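Beta-phenylalanine aminotransferase (Variovorax paradoxus, PDB 4AO9) transfers the amino group of beta-phenylalanine to a keto acid acceptor, probably as a class-III aminotransferase working through its bound pyridoxal-5'-phosphate. Local coordinates at residues R169-V174 with P219-V224; Q213-G218 with A250-A255; L164-R169 with G254-F259; G182-G187 with F197-L202. All blocks are in the same frame, centred on the assembly; numbering follows the deposited sequence.

Interaction 1: residues R169-V174 with P219-V224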
loop_
_atom_site.group_PDB
_atom_site.type_symbol
_atom_site.label_atom_id
_atom_site.label_comp_id
_atom_site.label_asym_id
_atom_site.label_seq_id
_atom_site.Cartn_x
_atom_site.Cartn_y
_atom_site.Cartn_z
ATOM N N ARG A 169 -10.864 10.815 -20.702
ATOM C CA ARG A 169 -9.866 10.396 -21.697
ATOM C C ARG A 169 -9.050 9.237 -21.144
ATOM O O ARG A 169 -9.103 8.960 -19.945
ATOM C CB ARG A 169 -8.920 11.550 -22.058
ATOM C CG ARG A 169 -9.622 12.813 -22.562
ATOM C CD ARG A 169 -8.626 13.941 -22.634
ATOM N NE ARG A 169 -9.239 15.174 -23.122
ATOM C CZ ARG A 169 -8.544 16.246 -23.476
ATOM N NH1 ARG A 169 -7.215 16.240 -23.398
ATOM N NH2 ARG A 169 -9.185 17.315 -23.937
ATOM N N ARG A 170 -8.282 8.578 -22.005
ATOM C CA ARG A 170 -7.579 7.345 -21.590
ATOM C C ARG A 170 -6.057 7.359 -21.666
ATOM O O ARG A 170 -5.408 6.554 -21.011
ATOM C CB ARG A 170 -8.049 6.147 -22.428
ATOM C CG ARG A 170 -9.548 6.003 -22.578
ATOM C CD ARG A 170 -10.205 5.744 -21.257
ATOM N NE ARG A 170 -9.735 4.500 -20.656
ATOM C CZ ARG A 170 -9.939 4.159 -19.390
ATOM N NH1 ARG A 170 -10.605 4.971 -18.572
ATOM N NH2 ARG A 170 -9.481 2.999 -18.942
ATOM N N LYS A 171 -5.482 8.227 -22.492
ATOM C CA LYS A 171 -4.049 8.152 -22.742
ATOM C C LYS A 171 -3.259 8.890 -21.672
ATOM O O LYS A 171 -3.634 9.984 -21.246
ATOM C CB LYS A 171 -3.727 8.675 -24.137
ATOM C CG LYS A 171 -2.332 8.307 -24.595
ATOM C CD LYS A 171 -2.046 8.739 -26.029
ATOM C CE LYS A 171 -2.900 7.996 -27.058
ATOM N NZ LYS A 171 -2.590 6.530 -27.178
ATOM N N ILE A 172 -2.163 8.282 -21.231
ATOM C CA ILE A 172 -1.340 8.828 -20.157
ATOM C C ILE A 172 0.077 9.045 -20.680
ATOM O O ILE A 172 0.713 8.108 -21.152
ATOM C CB ILE A 172 -1.294 7.864 -18.960
ATOM C CG1 ILE A 172 -2.709 7.632 -18.419
ATOM C CG2 ILE A 172 -0.340 8.409 -17.872
ATOM C CD1 ILE A 172 -2.790 6.489 -17.410
ATOM N N VAL A 173 0.558 10.287 -20.635
ATOM C CA VAL A 173 1.943 10.584 -20.997
ATOM C C VAL A 173 2.848 10.439 -19.783
ATOM O O VAL A 173 2.595 11.018 -18.727
ATOM C CB VAL A 173 2.064 12.003 -21.604
ATOM C CG1 VAL A 173 3.528 12.393 -21.801
ATOM C CG2 VAL A 173 1.317 12.076 -22.927
ATOM N N VAL A 174 3.883 9.622 -19.952
ATOM C CA VAL A 174 4.941 9.441 -18.956
ATOM C C VAL A 174 6.287 9.555 -19.666
ATOM O O VAL A 174 6.343 9.711 -20.900
ATOM C CB VAL A 174 4.835 8.063 -18.247
ATOM C CG1 VAL A 174 3.601 8.031 -17.331
ATOM C CG2 VAL A 174 4.822 6.906 -19.265
ATOM N N PRO A 219 -6.437 15.398 -27.891
ATOM C CA PRO A 219 -7.768 15.009 -27.426
ATOM C C PRO A 219 -7.789 13.682 -26.668
ATOM O O PRO A 219 -8.754 13.401 -25.940
ATOM C CB PRO A 219 -8.576 14.888 -28.728
ATOM C CG PRO A 219 -7.852 15.769 -29.690
ATOM C CD PRO A 219 -6.407 15.601 -29.355
ATOM N N GLU A 220 -6.740 12.881 -26.825
ATOM C CA GLU A 220 -6.687 11.582 -26.155
ATOM C C GLU A 220 -6.036 11.615 -24.789
ATOM O O GLU A 220 -6.167 10.652 -24.017
ATOM C CB GLU A 220 -5.928 10.567 -27.015
ATOM C CG GLU A 220 -6.621 10.220 -28.317
ATOM C CD GLU A 220 -5.885 9.126 -29.071
ATOM O OE1 GLU A 220 -4.882 9.443 -29.720
ATOM O OE2 GLU A 220 -6.315 7.956 -28.978
ATOM N N ILE A 221 -5.313 12.695 -24.488
ATOM C CA ILE A 221 -4.430 12.694 -23.317
ATOM C C ILE A 221 -5.143 13.177 -22.064
ATOM O O ILE A 221 -5.536 14.344 -21.972
ATOM C CB ILE A 221 -3.132 13.497 -23.559
ATOM C CG1 ILE A 221 -2.324 12.845 -24.690
ATOM C CG2 ILE A 221 -2.300 13.546 -22.266
ATOM C CD1 ILE A 221 -1.208 13.720 -25.216
ATOM N N ALA A 222 -5.313 12.264 -21.107
ATOM C CA ALA A 222 -5.938 12.585 -19.831
ATOM C C ALA A 222 -4.962 13.301 -18.918
ATOM O O ALA A 222 -5.345 14.194 -18.152
ATOM C CB ALA A 222 -6.415 11.300 -19.144
ATOM N N VAL A 223 -3.703 12.886 -18.968
ATOM C CA VAL A 223 -2.762 13.279 -17.937
ATOM C C VAL A 223 -1.334 13.159 -18.432
ATOM O O VAL A 223 -1.017 12.289 -19.248
ATOM C CB VAL A 223 -3.033 12.466 -16.623
ATOM C CG1 VAL A 223 -2.952 10.995 -16.865
ATOM C CG2 VAL A 223 -2.118 12.903 -15.491
ATOM N N VAL A 224 -0.502 14.095 -17.977
ATOM C CA VAL A 224 0.949 14.035 -18.129
ATOM C C VAL A 224 1.492 13.830 -16.724
ATOM O O VAL A 224 1.260 14.665 -15.859
ATOM C CB VAL A 224 1.499 15.354 -18.723
ATOM C CG1 VAL A 224 3.022 15.277 -18.835
ATOM C CG2 VAL A 224 0.858 15.636 -20.101
HETATM O O HOH W 1 -8.668 8.693 -24.868
HETATM O O HOH W 2 -4.368 5.851 -29.301
#

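Interaction 2: residues Q213-G218 with A250-A255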
loop_
_atom_site.group_PDB
_atom_site.type_symbol
_atom_site.label_atom_id
_atom_site.label_comp_id
_atom_site.label_asym_id
_atom_site.label_seq_id
_atom_site.Cartn_x
_atom_site.Cartn_y
_atom_site.Cartn_z
ATOM N N GLN A 213 4.376 15.844 -29.391
ATOM C CA GLN A 213 3.588 14.640 -29.184
ATOM C C GLN A 213 2.346 14.866 -28.334
ATOM O O GLN A 213 1.299 14.273 -28.603
ATOM C CB GLN A 213 4.454 13.517 -28.626
ATOM C CG GLN A 213 5.521 13.043 -29.626
ATOM C CD GLN A 213 4.970 12.779 -31.023
ATOM O OE1 GLN A 213 4.029 12.007 -31.193
ATOM N NE2 GLN A 213 5.560 13.426 -32.028
ATOM N N ILE A 214 2.437 15.745 -27.338
ATOM C CA ILE A 214 1.246 16.097 -26.559
ATOM C C ILE A 214 0.201 16.809 -27.432
ATOM O O ILE A 214 -0.980 16.467 -27.399
ATOM C CB ILE A 214 1.581 16.887 -25.283
ATOM C CG1 ILE A 214 2.374 15.991 -24.316
ATOM C CG2 ILE A 214 0.301 17.409 -24.612
ATOM C CD1 ILE A 214 3.064 16.748 -23.197
ATOM N N GLU A 215 0.642 17.772 -28.241
ATOM C CA GLU A 215 -0.280 18.465 -29.155
ATOM C C GLU A 215 -0.866 17.507 -30.201
ATOM O O GLU A 215 -2.072 17.538 -30.482
ATOM C CB GLU A 215 0.411 19.653 -29.840
ATOM C CG GLU A 215 0.773 20.800 -28.898
ATOM C CD GLU A 215 1.606 21.876 -29.583
ATOM O OE1 GLU A 215 1.290 22.231 -30.739
ATOM O OE2 GLU A 215 2.572 22.374 -28.965
ATOM N N ARG A 216 -0.014 16.639 -30.752
ATOM C CA ARG A 216 -0.454 15.688 -31.777
ATOM C C ARG A 216 -1.558 14.757 -31.272
ATOM O O ARG A 216 -2.504 14.462 -31.995
ATOM C CB ARG A 216 0.730 14.862 -32.278
ATOM C CG ARG A 216 0.384 13.821 -33.340
ATOM C CD ARG A 216 1.648 13.058 -33.741
ATOM N NE ARG A 216 1.341 11.862 -34.521
ATOM C CZ ARG A 216 1.923 10.673 -34.351
ATOM N NH1 ARG A 216 2.846 10.491 -33.411
ATOM N NH2 ARG A 216 1.570 9.650 -35.122
ATOM N N HIS A 217 -1.429 14.304 -30.026
ATOM C CA HIS A 217 -2.403 13.381 -29.449
ATOM C C HIS A 217 -3.358 14.081 -28.488
ATOM O O HIS A 217 -4.009 13.413 -27.669
ATOM C CB HIS A 217 -1.700 12.269 -28.665
ATOM C CG HIS A 217 -0.767 11.427 -29.475
ATOM N ND1 HIS A 217 0.560 11.754 -29.652
ATOM C CD2 HIS A 217 -0.952 10.241 -30.102
ATOM C CE1 HIS A 217 1.150 10.817 -30.372
ATOM N NE2 HIS A 217 0.254 9.892 -30.665
ATOM N N GLY A 218 -3.448 15.409 -28.583
ATOM C CA GLY A 218 -4.148 16.218 -27.587
ATOM C C GLY A 218 -5.455 15.680 -27.019
ATOM O O GLY A 218 -5.583 15.502 -25.799
ATOM N N ALA A 250 -0.044 20.532 -21.523
ATOM C CA ALA A 250 -1.179 19.943 -20.827
ATOM C C ALA A 250 -2.357 20.918 -20.796
ATOM O O ALA A 250 -3.477 20.559 -21.127
ATOM C CB ALA A 250 -0.792 19.514 -19.416
ATOM N N THR A 251 -2.089 22.166 -20.424
ATOM C CA THR A 251 -3.147 23.176 -20.430
ATOM C C THR A 251 -3.755 23.363 -21.818
ATOM O O THR A 251 -4.973 23.416 -21.959
ATOM C CB THR A 251 -2.621 24.499 -19.873
ATOM O OG1 THR A 251 -2.212 24.278 -18.511
ATOM C CG2 THR A 251 -3.690 25.572 -19.897
ATOM N N GLN A 252 -2.901 23.439 -22.833
ATOM C CA GLN A 252 -3.384 23.652 -24.198
ATOM C C GLN A 252 -4.355 22.571 -24.662
ATOM O O GLN A 252 -5.372 22.880 -25.302
ATOM C CB GLN A 252 -2.220 23.744 -25.181
ATOM C CG GLN A 252 -2.673 24.047 -26.619
ATOM C CD GLN A 252 -1.541 24.052 -27.636
ATOM O OE1 GLN A 252 -1.629 23.390 -28.674
ATOM N NE2 GLN A 252 -0.478 24.801 -27.351
ATOM N N VAL A 253 -4.047 21.312 -24.342
ATOM C CA VAL A 253 -4.855 20.202 -24.872
ATOM C C VAL A 253 -5.986 19.752 -23.940
ATOM O O VAL A 253 -6.836 18.961 -24.357
ATOM C CB VAL A 253 -3.982 18.984 -25.292
ATOM C CG1 VAL A 253 -2.859 19.412 -26.246
ATOM C CG2 VAL A 253 -3.415 18.266 -24.060
ATOM N N GLY A 254 -6.012 20.265 -22.707
ATOM C CA GLY A 254 -7.045 19.890 -21.737
ATOM C C GLY A 254 -6.716 18.710 -20.836
ATOM O O GLY A 254 -7.622 18.110 -20.267
ATOM N N ALA A 255 -5.427 18.385 -20.734
ATOM C CA ALA A 255 -4.944 17.305 -19.884
ATOM C C ALA A 255 -4.590 17.855 -18.514
ATOM O O ALA A 255 -4.298 19.049 -18.351
ATOM C CB ALA A 255 -3.707 16.664 -20.505
#

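Interaction 3: residues L164-R169 with G254-F259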
loop_
_atom_site.group_PDB
_atom_site.type_symbol
_atom_site.label_atom_id
_atom_site.label_comp_id
_atom_site.label_asym_id
_atom_site.label_seq_id
_atom_site.Cartn_x
_atom_site.Cartn_y
_atom_site.Cartn_z
ATOM N N LEU A 164 -8.179 10.192 -15.371
ATOM C CA LEU A 164 -8.900 9.521 -16.455
ATOM C C LEU A 164 -10.390 9.838 -16.344
ATOM O O LEU A 164 -11.030 10.175 -17.336
ATOM C CB LEU A 164 -8.689 8.000 -16.443
ATOM C CG LEU A 164 -7.314 7.376 -16.666
ATOM C CD1 LEU A 164 -7.459 5.937 -17.154
ATOM C CD2 LEU A 164 -6.462 8.130 -17.634
ATOM N N HIS A 165 -10.933 9.758 -15.131
ATOM C CA HIS A 165 -12.357 9.977 -14.944
ATOM C C HIS A 165 -12.727 11.444 -15.131
ATOM O O HIS A 165 -13.738 11.773 -15.772
ATOM C CB HIS A 165 -12.838 9.482 -13.575
ATOM C CG HIS A 165 -14.319 9.285 -13.516
ATOM N ND1 HIS A 165 -14.926 8.120 -13.928
ATOM C CD2 HIS A 165 -15.321 10.127 -13.157
ATOM C CE1 HIS A 165 -16.237 8.241 -13.801
ATOM N NE2 HIS A 165 -16.503 9.447 -13.331
ATOM N N PHE A 166 -11.903 12.328 -14.578
ATOM C CA PHE A 166 -12.168 13.765 -14.632
ATOM C C PHE A 166 -12.224 14.271 -16.076
ATOM O O PHE A 166 -13.077 15.078 -16.420
ATOM C CB PHE A 166 -11.100 14.540 -13.861
ATOM C CG PHE A 166 -11.407 16.005 -13.716
ATOM C CD1 PHE A 166 -12.312 16.442 -12.754
ATOM C CD2 PHE A 166 -10.803 16.938 -14.551
ATOM C CE1 PHE A 166 -12.599 17.798 -12.613
ATOM C CE2 PHE A 166 -11.080 18.294 -14.418
ATOM C CZ PHE A 166 -11.987 18.718 -13.457
ATOM N N THR A 167 -11.302 13.788 -16.898
ATOM C CA THR A 167 -11.197 14.221 -18.294
ATOM C C THR A 167 -12.039 13.407 -19.268
ATOM O O THR A 167 -12.320 13.882 -20.376
ATOM C CB THR A 167 -9.745 14.156 -18.808
ATOM O OG1 THR A 167 -9.273 12.794 -18.780
ATOM C CG2 THR A 167 -8.825 15.073 -17.981
ATOM N N GLY A 168 -12.410 12.181 -18.894
ATOM C CA GLY A 168 -13.080 11.276 -19.834
ATOM C C GLY A 168 -12.168 10.815 -20.961
ATOM O O GLY A 168 -12.643 10.481 -22.060
ATOM N N ARG A 169 -10.864 10.815 -20.702
ATOM C CA ARG A 169 -9.866 10.396 -21.697
ATOM C C ARG A 169 -9.050 9.237 -21.144
ATOM O O ARG A 169 -9.103 8.960 -19.945
ATOM C CB ARG A 169 -8.920 11.550 -22.058
ATOM C CG ARG A 169 -9.622 12.813 -22.562
ATOM C CD ARG A 169 -8.626 13.941 -22.634
ATOM N NE ARG A 169 -9.239 15.174 -23.122
ATOM C CZ ARG A 169 -8.544 16.246 -23.476
ATOM N NH1 ARG A 169 -7.215 16.240 -23.398
ATOM N NH2 ARG A 169 -9.185 17.315 -23.937
ATOM N N GLY A 254 -6.012 20.265 -22.707
ATOM C CA GLY A 254 -7.045 19.890 -21.737
ATOM C C GLY A 254 -6.716 18.710 -20.836
ATOM O O GLY A 254 -7.622 18.110 -20.267
ATOM N N ALA A 255 -5.427 18.385 -20.734
ATOM C CA ALA A 255 -4.944 17.305 -19.884
ATOM C C ALA A 255 -4.590 17.855 -18.514
ATOM O O ALA A 255 -4.298 19.049 -18.351
ATOM C CB ALA A 255 -3.707 16.664 -20.505
ATOM N N LEU A 256 -4.595 16.969 -17.527
ATOM C CA LEU A 256 -4.077 17.331 -16.209
ATOM C C LEU A 256 -2.582 17.071 -16.137
ATOM O O LEU A 256 -2.095 16.071 -16.660
ATOM C CB LEU A 256 -4.805 16.543 -15.113
ATOM C CG LEU A 256 -6.324 16.702 -14.970
ATOM C CD1 LEU A 256 -6.784 15.922 -13.749
ATOM C CD2 LEU A 256 -6.719 18.161 -14.806
ATOM N N LEU A 257 -1.852 17.966 -15.490
ATOM C CA LEU A 257 -0.451 17.696 -15.184
ATOM C C LEU A 257 -0.391 17.162 -13.768
ATOM O O LEU A 257 -0.969 17.756 -12.853
ATOM C CB LEU A 257 0.399 18.968 -15.279
ATOM C CG LEU A 257 1.877 18.898 -14.890
ATOM C CD1 LEU A 257 2.666 18.021 -15.869
ATOM C CD2 LEU A 257 2.452 20.316 -14.843
ATOM N N VAL A 258 0.284 16.031 -13.597
ATOM C CA VAL A 258 0.487 15.447 -12.269
ATOM C C VAL A 258 1.979 15.383 -11.988
ATOM O O VAL A 258 2.740 14.749 -12.737
ATOM C CB VAL A 258 -0.147 14.039 -12.153
ATOM C CG1 VAL A 258 0.155 13.425 -10.783
ATOM C CG2 VAL A 258 -1.653 14.095 -12.416
ATOM N N PHE A 259 2.402 16.084 -10.936
ATOM C CA PHE A 259 3.767 15.938 -10.460
ATOM C C PHE A 259 3.846 14.856 -9.391
ATOM O O PHE A 259 3.184 14.937 -8.338
ATOM C CB PHE A 259 4.313 17.244 -9.877
ATOM C CG PHE A 259 4.804 18.253 -10.898
ATOM C CD1 PHE A 259 5.478 17.876 -12.060
ATOM C CD2 PHE A 259 4.641 19.607 -10.634
ATOM C CE1 PHE A 259 5.955 18.838 -12.961
ATOM C CE2 PHE A 259 5.102 20.577 -11.536
ATOM C CZ PHE A 259 5.750 20.195 -12.691
#

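Interaction 4: residues G182-G187 with F197-L202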
loop_
_atom_site.group_PDB
_atom_site.type_symbol
_atom_site.label_atom_id
_atom_site.label_comp_id
_atom_site.label_asym_id
_atom_site.label_seq_id
_atom_site.Cartn_x
_atom_site.Cartn_y
_atom_site.Cartn_z
ATOM N N GLY A 182 5.619 0.343 -7.881
ATOM C CA GLY A 182 5.856 -1.065 -8.212
ATOM C C GLY A 182 5.207 -1.566 -9.481
ATOM O O GLY A 182 5.681 -2.537 -10.074
ATOM N N VAL A 183 4.118 -0.920 -9.880
ATOM C CA VAL A 183 3.426 -1.288 -11.113
ATOM C C VAL A 183 3.334 -0.096 -12.059
ATOM O O VAL A 183 2.485 -0.068 -12.944
ATOM C CB VAL A 183 2.032 -1.910 -10.847
ATOM C CG1 VAL A 183 2.168 -3.267 -10.155
ATOM C CG2 VAL A 183 1.167 -0.962 -10.007
ATOM N N LEU A 184 4.222 0.887 -11.868
ATOM C CA LEU A 184 4.259 2.087 -12.719
ATOM C C LEU A 184 5.681 2.531 -13.034
ATOM O O LEU A 184 6.085 3.643 -12.702
ATOM C CB LEU A 184 3.485 3.237 -12.057
ATOM C CG LEU A 184 1.971 3.070 -11.865
ATOM C CD1 LEU A 184 1.466 4.166 -10.937
ATOM C CD2 LEU A 184 1.221 3.115 -13.194
ATOM N N GLY A 185 6.425 1.665 -13.716
ATOM C CA GLY A 185 7.830 1.914 -14.036
ATOM C C GLY A 185 8.060 1.889 -15.531
ATOM O O GLY A 185 7.384 1.156 -16.260
ATOM N N PHE A 186 8.997 2.709 -15.990
ATOM C CA PHE A 186 9.274 2.863 -17.417
ATOM C C PHE A 186 10.753 2.913 -17.708
ATOM O O PHE A 186 11.497 3.608 -17.025
ATOM C CB PHE A 186 8.569 4.124 -17.941
ATOM C CG PHE A 186 7.103 4.107 -17.641
ATOM C CD1 PHE A 186 6.217 3.491 -18.516
ATOM C CD2 PHE A 186 6.616 4.628 -16.436
ATOM C CE1 PHE A 186 4.869 3.401 -18.204
ATOM C CE2 PHE A 186 5.279 4.554 -16.124
ATOM C CZ PHE A 186 4.390 3.926 -17.003
ATOM N N GLY A 187 11.163 2.122 -18.698
ATOM C CA GLY A 187 12.456 2.294 -19.356
ATOM C C GLY A 187 12.117 3.123 -20.573
ATOM O O GLY A 187 11.484 4.177 -20.441
ATOM N N PHE A 197 -2.416 0.463 -18.470
ATOM C CA PHE A 197 -3.015 1.708 -18.960
ATOM C C PHE A 197 -2.463 1.983 -20.360
ATOM O O PHE A 197 -1.471 1.362 -20.791
ATOM C CB PHE A 197 -2.643 2.894 -18.060
ATOM C CG PHE A 197 -3.297 2.891 -16.706
ATOM C CD1 PHE A 197 -4.606 3.349 -16.535
ATOM C CD2 PHE A 197 -2.582 2.489 -15.586
ATOM C CE1 PHE A 197 -5.206 3.379 -15.264
ATOM C CE2 PHE A 197 -3.175 2.520 -14.309
ATOM C CZ PHE A 197 -4.485 2.956 -14.157
ATOM N N ASP A 198 -3.098 2.914 -21.069
ATOM C CA ASP A 198 -2.592 3.360 -22.363
ATOM C C ASP A 198 -1.490 4.408 -22.174
ATOM O O ASP A 198 -1.760 5.608 -22.182
ATOM C CB ASP A 198 -3.729 3.919 -23.222
ATOM C CG ASP A 198 -3.241 4.381 -24.581
ATOM O OD1 ASP A 198 -2.252 3.803 -25.085
ATOM O OD2 ASP A 198 -3.836 5.329 -25.122
ATOM N N PHE A 199 -0.255 3.951 -21.999
ATOM C CA PHE A 199 0.876 4.855 -21.795
ATOM C C PHE A 199 1.552 5.273 -23.089
ATOM O O PHE A 199 1.892 4.418 -23.919
ATOM C CB PHE A 199 1.927 4.201 -20.895
ATOM C CG PHE A 199 1.501 4.042 -19.467
ATOM C CD1 PHE A 199 1.302 5.156 -18.653
ATOM C CD2 PHE A 199 1.318 2.768 -18.916
ATOM C CE1 PHE A 199 0.914 5.008 -17.314
ATOM C CE2 PHE A 199 0.930 2.622 -17.589
ATOM C CZ PHE A 199 0.739 3.730 -16.789
ATOM N N LEU A 200 1.780 6.581 -23.229
ATOM C CA LEU A 200 2.646 7.128 -24.276
ATOM C C LEU A 200 3.943 7.577 -23.601
ATOM O O LEU A 200 3.935 8.514 -22.792
ATOM C CB LEU A 200 1.959 8.303 -24.970
ATOM C CG LEU A 200 2.794 9.120 -25.958
ATOM C CD1 LEU A 200 3.326 8.250 -27.100
ATOM C CD2 LEU A 200 1.959 10.256 -26.517
ATOM N N VAL A 201 5.047 6.897 -23.923
ATOM C CA VAL A 201 6.320 7.111 -23.243
ATOM C C VAL A 201 7.202 8.018 -24.091
ATOM O O VAL A 201 7.564 7.668 -25.229
ATOM C CB VAL A 201 7.061 5.766 -22.953
ATOM C CG1 VAL A 201 8.330 6.023 -22.136
ATOM C CG2 VAL A 201 6.145 4.783 -22.221
ATOM N N LEU A 202 7.544 9.176 -23.532
ATOM C CA LEU A 202 8.307 10.201 -24.236
ATOM C C LEU A 202 9.656 10.399 -23.564
ATOM O O LEU A 202 9.825 10.065 -22.394
ATOM C CB LEU A 202 7.518 11.516 -24.233
ATOM C CG LEU A 202 6.147 11.512 -24.920
ATOM C CD1 LEU A 202 5.525 12.912 -24.897
ATOM C CD2 LEU A 202 6.232 10.995 -26.358
#

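Interaction 1: residues R169-V174 with P219-V224
Lys171 and Ile221 open a parallel pairing of strands 171-175 and 221-226, neighbours in the seven-stranded mixed sheet of the large PLP-binding domain of fold-type I enzymes, to which class-III aminotransferases belong. Three backbone hydrogen bonds join the edges. Lys171 N donates to Glu220 O, Ala222 N returns a bond of 2.8 Å to Lys171 O, and Val173 N reaches Val223 O at 2.9 Å. Ala222 adopts helical backbone angles between them, and the register slips by one residue from Lys171 to Ile172, a beta bulge; pairing resumes as Ile172 with Val223 and Val173 with Val224.

Apolar side chains flank both faces. Ile172 and Val223 lie side by side, CG1 to CG1 at 3.7 Å, whereas on the face shared by Ile221 and Val224 the Val173 CG2 methyl meets Ile221 CD1 at 3.8 Å.

Polar groups gather at the start of the pairing. With chi2 at 170° and chi3 at 180°, the extended Arg169 chain passes Pro219 O, which sits over one guanidinium face, and delivers NH1 to Ile221 O at 2.9 Å, close to the guanidinium plane. NH2 bonds to Val253 O. A leucine here would probably leave the carbonyls of Ile221 and Val253 without these donors and untie the strand start from the end of helix 240-253. Lys171, bent at chi3 and chi4, gives its ammonium to a salt bridge with Asp198. The link from Lys171 to Glu220 is indirect: Glu220 OE2 stays 4.4 Å from Lys171 NZ, and a water bonded to both atoms spans the gap.

Interaction 2: residues Q213-G218 with A250-A255
Val253, in the last turn of helix 240-253, wedges against Ile214 in the last turns of helix 207-216 and Gly218 just after it. The tight part is here: Val253 CB lies 3.6 Å from Gly218 CA, and the absence of a side chain on Gly218 permits this, since a CB there would come very near Val253 CG1. The two valine methyls divide the work. With chi1 at -53°, CG1 rests on Ile214 O at 3.7 Å, while CG2 meets Ile214 CG2 at 3.9 Å, the two side chains crossing at about a right angle. An alanine in place of Val253 would probably keep the CB contact with Gly218 but leave Ile214 CG2 without its methyl partners and a gap between the helix ends. Ile214 also packs on Ile221 and Val224 of strand 221-226.

The solvent side is looser. Glu215 and Gln252, both exposed, cross with their carboxylate and amide planes 51° apart, and the approach is from Glu215 CG to Gln252 OE1 at 3.5 Å, without a hydrogen bond. No hydrogen bond joins the two segments at all, so the helix ends are held together by shape and apolar contact, consistent with neighbouring helices packed on one side of a sheet.

Interaction 3: residues L164-R169 with G254-F259
Thr167 and Gly254 mark two chain turns that come together at one end of the large mixed sheet: helix 152-167 closes before strand 171-175, and helix 240-253 closes before strand 256-260, both helix-to-strand connections of the large PLP-binding domain. Each helix is followed by a glycine with positive phi, Gly168 at 68° and Gly254 at 91°. The two backbones stay well apart, Thr167 CA and Ala255 CA being 7.2 Å from each other, and no hydrogen bond runs between the segments; side chains bridge the space.

Thr167 and Phe166 supply the apolar part. Thr167 CG2 faces Leu256 CG at 4.2 Å and Gly254 O at 4.0 Å, and Phe166 brings CD2 to Leu256 CD1 at 4.2 Å. Phe166 and Leu256 both extend to Val304 of helix 302-305, so the small contact belongs to a wider apolar patch.

The threonine is fixed by its hydroxyl. A chi1 of 63° sets OG1 between the backbone N and the carbonyl carbon, where it accepts from Arg169 N at 3.2 Å, an ST turn that leads the chain out of the helix; OG1 is also bonded to Ala163 O. Beyond that turn the Arg169 guanidinium, hydrogen-bonded to Ile221 O and Val253 O, spreads over the Gly254 peptide. Gly254 O merely stands 3.6 Å above one face of the group, offset toward the rim and not hydrogen-bonded, and a CB on Gly254 would clash with Arg169 NH2.

Interaction 4: residues G182-G187 with F197-L202
Phe186 and Phe199 form a T-shaped (edge-to-face) pair, their planes at 72° and centroids 4.7 Å apart. The edge belongs to Phe186: its CZ stands 3.5 Å above the Phe199 plane, over the ring centre, and CE1 sits beside it, 3.7 Å from Phe199 CG. The opposite face of Phe199 is covered by Phe197 CB, offset toward the rim, which leaves that ring sandwiched between Phe186 and the CB of Phe197, two residues earlier in the chain. Leu184 comes to the far end of the same ring, CD2 to CZ at 3.7 Å, from an oblique direction, the two side chains crossing at about a right angle.

Farther along the strand, Val201 takes over. With CG1 anti to the backbone N (chi1 -175°), CG2 falls anti to the carbonyl carbon, 3.9 Å from Phe186 CD1, while CG1 approaches Gly187 O. The contact is mainly apolar, with no hydrogen bond between the segments, and Phe186 is its hub, touching residues two apart on one face of the strand.

The Leu184 side chain is about 7 Å from the bound pyridoxal-5'-phosphate, whose pocket includes Asn156 and Gly181. Strand 198-202 is the outermost strand of the large sheet on this side, and the irregular chain of 182-187 lies over it. Leu184 turns to Asn156 and Leu157 of helix 152-167, while Phe186 reaches Val174 on neighbouring strand 171-175 and Phe199 reaches Ile172 there.

All four contacts lie on the same side of the chain's centre and gather around one mixed sheet. Interactions 1, 2 and 3 cluster, with centres 7 to 10 Å apart; Arg169 is shared by 1 and 3 and bonds to Val253 O of interaction 2. Interaction 4 has its centre about 12 Å from that of interaction 1 and 18 Å from that of interaction 2. Strands 198-202, 171-175, 221-226 and 256-260 are successive neighbours in the sheet, all parallel. Along the chain, interaction 3 spans the residues of 1 and 4, while 1 and 2 interleave. The sheet's helix connections are thus tied together at one end, and interaction 4 leads toward the cofactor pocket.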